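Local coordinates for MsStt7d protein (PDB 4IX6) that probably acts as an ATP-dependent protein kinase, here captured through its kinase domain with ADP in the nucleotide cleft, at residues N173-E178 with K185-G190. Residues are numbered along the deposited sequence; the frame is centred on the assembly and turned at random.
Sequences NLIAAE and KLIDLG. With ADP (adenosine-5'-diphosphate), chain F.
Ile175 and Lys185 form an antiparallel hydrogen-bonded pair, Ile175 N to Lys185 O and Lys185 N to Ile175 O both 2.9 Å, and Leu174 faces Leu186 as the adjoining non-hydrogen-bonded pair. This is the short beta hairpin of the protein kinase fold that runs from the catalytic loop into the DLG sequence, the counterpart here of the usual DFG. A third bond, Ile187 N to Asn173 O, continues the ladder. Leu174 and Leu186 lie side by side on one face of the hairpin, their CD2 methyls tightly packed at 3.5 Å, and both reach Leu152 of helix 141-161. Ile175 and Ile187 turn instead to the nucleotide. The CD1 of Ile175 touches the adenine at C2 (3.4 Å), while CD1 of Ile187 meets the ribose C2' and the base C8; Ile187 CG2 packs on Ile175 CD1. Farther along, Ala177 CB rests against the extended aliphatic chain of Lys185, whose NZ makes salt bridges with Glu114 and Asp180. At the other end, Asn173 and Asp188, both seen as magnesium ligands in this protein, set amide and carboxylate planes nearly perpendicular, 88° apart. Asn173 ND2 is hydrogen-bonded to Asp168 O, which helps to fix the amide. Asp188 CB sits against Asn173 OD1, and a trans chi1 (-171°) carries the carboxylate so that OD2 lies near the Asn173 amide. Replacing Asp188 by an alanine removes both carboxylate oxygens and would probably weaken magnesium binding and leave Gly190 N without its acceptor in the turn. In that Asx turn, Asp188 OD1 accepts from Gly190 N at 3.1 Å. A water lies within hydrogen-bonding distance of both side chains, 2.7 Å from Asn173 OD1 and 2.9 Å from Asp188 OD2.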
# COMPACT_ATOMS: atom_id res chain seq x y z
N ASN B 173 -13.59 -8.33 -0.31
CA ASN B 173 -14.14 -7.40 0.68
C ASN B 173 -15.56 -7.74 1.09
O ASN B 173 -16.33 -6.88 1.54
CB ASN B 173 -14.05 -5.96 0.17
CG ASN B 173 -12.68 -5.35 0.38
OD1 ASN B 173 -11.90 -5.83 1.21
ND2 ASN B 173 -12.37 -4.29 -0.36
N LEU B 174 -15.91 -9.02 0.95
CA LEU B 174 -17.19 -9.52 1.44
C LEU B 174 -16.94 -10.68 2.38
O LEU B 174 -16.12 -11.56 2.10
CB LEU B 174 -18.07 -9.96 0.26
CG LEU B 174 -18.62 -8.81 -0.57
CD1 LEU B 174 -19.06 -9.29 -1.95
CD2 LEU B 174 -19.79 -8.13 0.13
N ILE B 175 -17.65 -10.70 3.51
CA ILE B 175 -17.55 -11.82 4.43
C ILE B 175 -18.93 -12.39 4.67
O ILE B 175 -19.88 -11.63 4.88
CB ILE B 175 -16.95 -11.37 5.77
CG1 ILE B 175 -15.50 -10.96 5.56
CG2 ILE B 175 -17.04 -12.49 6.79
CD1 ILE B 175 -14.80 -10.52 6.85
N ALA B 176 -19.05 -13.71 4.61
CA ALA B 176 -20.32 -14.35 4.95
C ALA B 176 -20.37 -14.41 6.48
O ALA B 176 -19.62 -15.16 7.12
CB ALA B 176 -20.39 -15.75 4.36
N ALA B 177 -21.25 -13.60 7.07
CA ALA B 177 -21.22 -13.39 8.51
C ALA B 177 -21.88 -14.54 9.27
O ALA B 177 -23.10 -14.60 9.35
CB ALA B 177 -21.88 -12.06 8.86
N GLU B 178 -21.07 -15.44 9.81
CA GLU B 178 -21.57 -16.65 10.46
C GLU B 178 -22.59 -16.30 11.55
O GLU B 178 -23.63 -16.97 11.68
CB GLU B 178 -20.40 -17.45 11.05
CG GLU B 178 -19.54 -16.66 12.03
CD GLU B 178 -18.11 -17.18 12.17
OE1 GLU B 178 -17.48 -16.89 13.21
OE2 GLU B 178 -17.61 -17.85 11.24
N LYS B 185 -21.53 -9.30 4.46
CA LYS B 185 -21.24 -7.95 4.93
C LYS B 185 -20.00 -7.44 4.22
O LYS B 185 -19.03 -8.17 4.01
CB LYS B 185 -20.98 -7.95 6.43
CG LYS B 185 -22.22 -8.27 7.28
CD LYS B 185 -21.91 -8.08 8.74
CE LYS B 185 -23.12 -8.46 9.58
NZ LYS B 185 -22.86 -8.27 11.03
N LEU B 186 -20.03 -6.16 3.86
CA LEU B 186 -18.87 -5.52 3.27
C LEU B 186 -17.85 -5.20 4.34
O LEU B 186 -18.20 -4.88 5.47
CB LEU B 186 -19.30 -4.23 2.56
CG LEU B 186 -19.99 -4.44 1.22
CD1 LEU B 186 -20.81 -3.20 0.87
CD2 LEU B 186 -18.95 -4.74 0.13
N ILE B 187 -16.58 -5.29 3.98
CA ILE B 187 -15.51 -4.75 4.81
C ILE B 187 -14.72 -3.70 4.02
O ILE B 187 -14.89 -3.57 2.80
CB ILE B 187 -14.54 -5.84 5.33
CG1 ILE B 187 -13.98 -6.66 4.16
CG2 ILE B 187 -15.26 -6.78 6.31
CD1 ILE B 187 -12.73 -7.48 4.51
N ASP B 188 -13.88 -2.95 4.73
CA ASP B 188 -12.86 -2.09 4.12
C ASP B 188 -13.44 -0.86 3.42
O ASP B 188 -13.55 -0.81 2.18
CB ASP B 188 -11.95 -2.90 3.20
CG ASP B 188 -10.75 -2.12 2.72
OD1 ASP B 188 -10.52 -1.00 3.22
OD2 ASP B 188 -10.02 -2.66 1.85
N LEU B 189 -13.82 0.12 4.23
CA LEU B 189 -14.24 1.42 3.74
C LEU B 189 -13.06 2.38 3.56
O LEU B 189 -13.22 3.59 3.49
CB LEU B 189 -15.27 2.01 4.72
CG LEU B 189 -16.59 1.23 4.78
CD1 LEU B 189 -17.33 1.52 6.09
CD2 LEU B 189 -17.45 1.55 3.56
N GLY B 190 -11.86 1.82 3.46
CA GLY B 190 -10.65 2.62 3.32
C GLY B 190 -10.58 3.47 2.07
O GLY B 190 -9.86 4.47 2.04
PB ADP F . -6.78 -8.98 0.87
O1B ADP F . -7.73 -10.02 1.43
O2B ADP F . -5.32 -9.35 1.04
O3B ADP F . -7.14 -8.51 -0.52
PA ADP F . -5.98 -7.10 2.90
O1A ADP F . -6.37 -5.67 3.20
O2A ADP F . -4.58 -7.40 2.40
O3A ADP F . -7.01 -7.66 1.78
O5' ADP F . -6.25 -7.99 4.23
C5' ADP F . -7.20 -7.61 5.24
C4' ADP F . -7.76 -8.88 5.89
O4' ADP F . -8.46 -8.61 7.12
C3' ADP F . -8.73 -9.57 4.95
O3' ADP F . -8.33 -10.93 4.76
C2' ADP F . -10.05 -9.58 5.69
O2' ADP F . -10.74 -10.82 5.49
C1' ADP F . -9.67 -9.37 7.14
N9 ADP F . -10.70 -8.55 7.79
C8 ADP F . -10.83 -7.21 7.68
N7 ADP F . -11.89 -6.78 8.40
C5 ADP F . -12.46 -7.85 8.97
C6 ADP F . -13.61 -8.09 9.86
N6 ADP F . -14.38 -7.06 10.28
N1 ADP F . -13.86 -9.37 10.21
C2 ADP F . -13.10 -10.41 9.81
N3 ADP F . -12.03 -10.26 9.00
C4 ADP F . -11.68 -9.02 8.56
O HOH W 1 -9.50 -5.48 2.37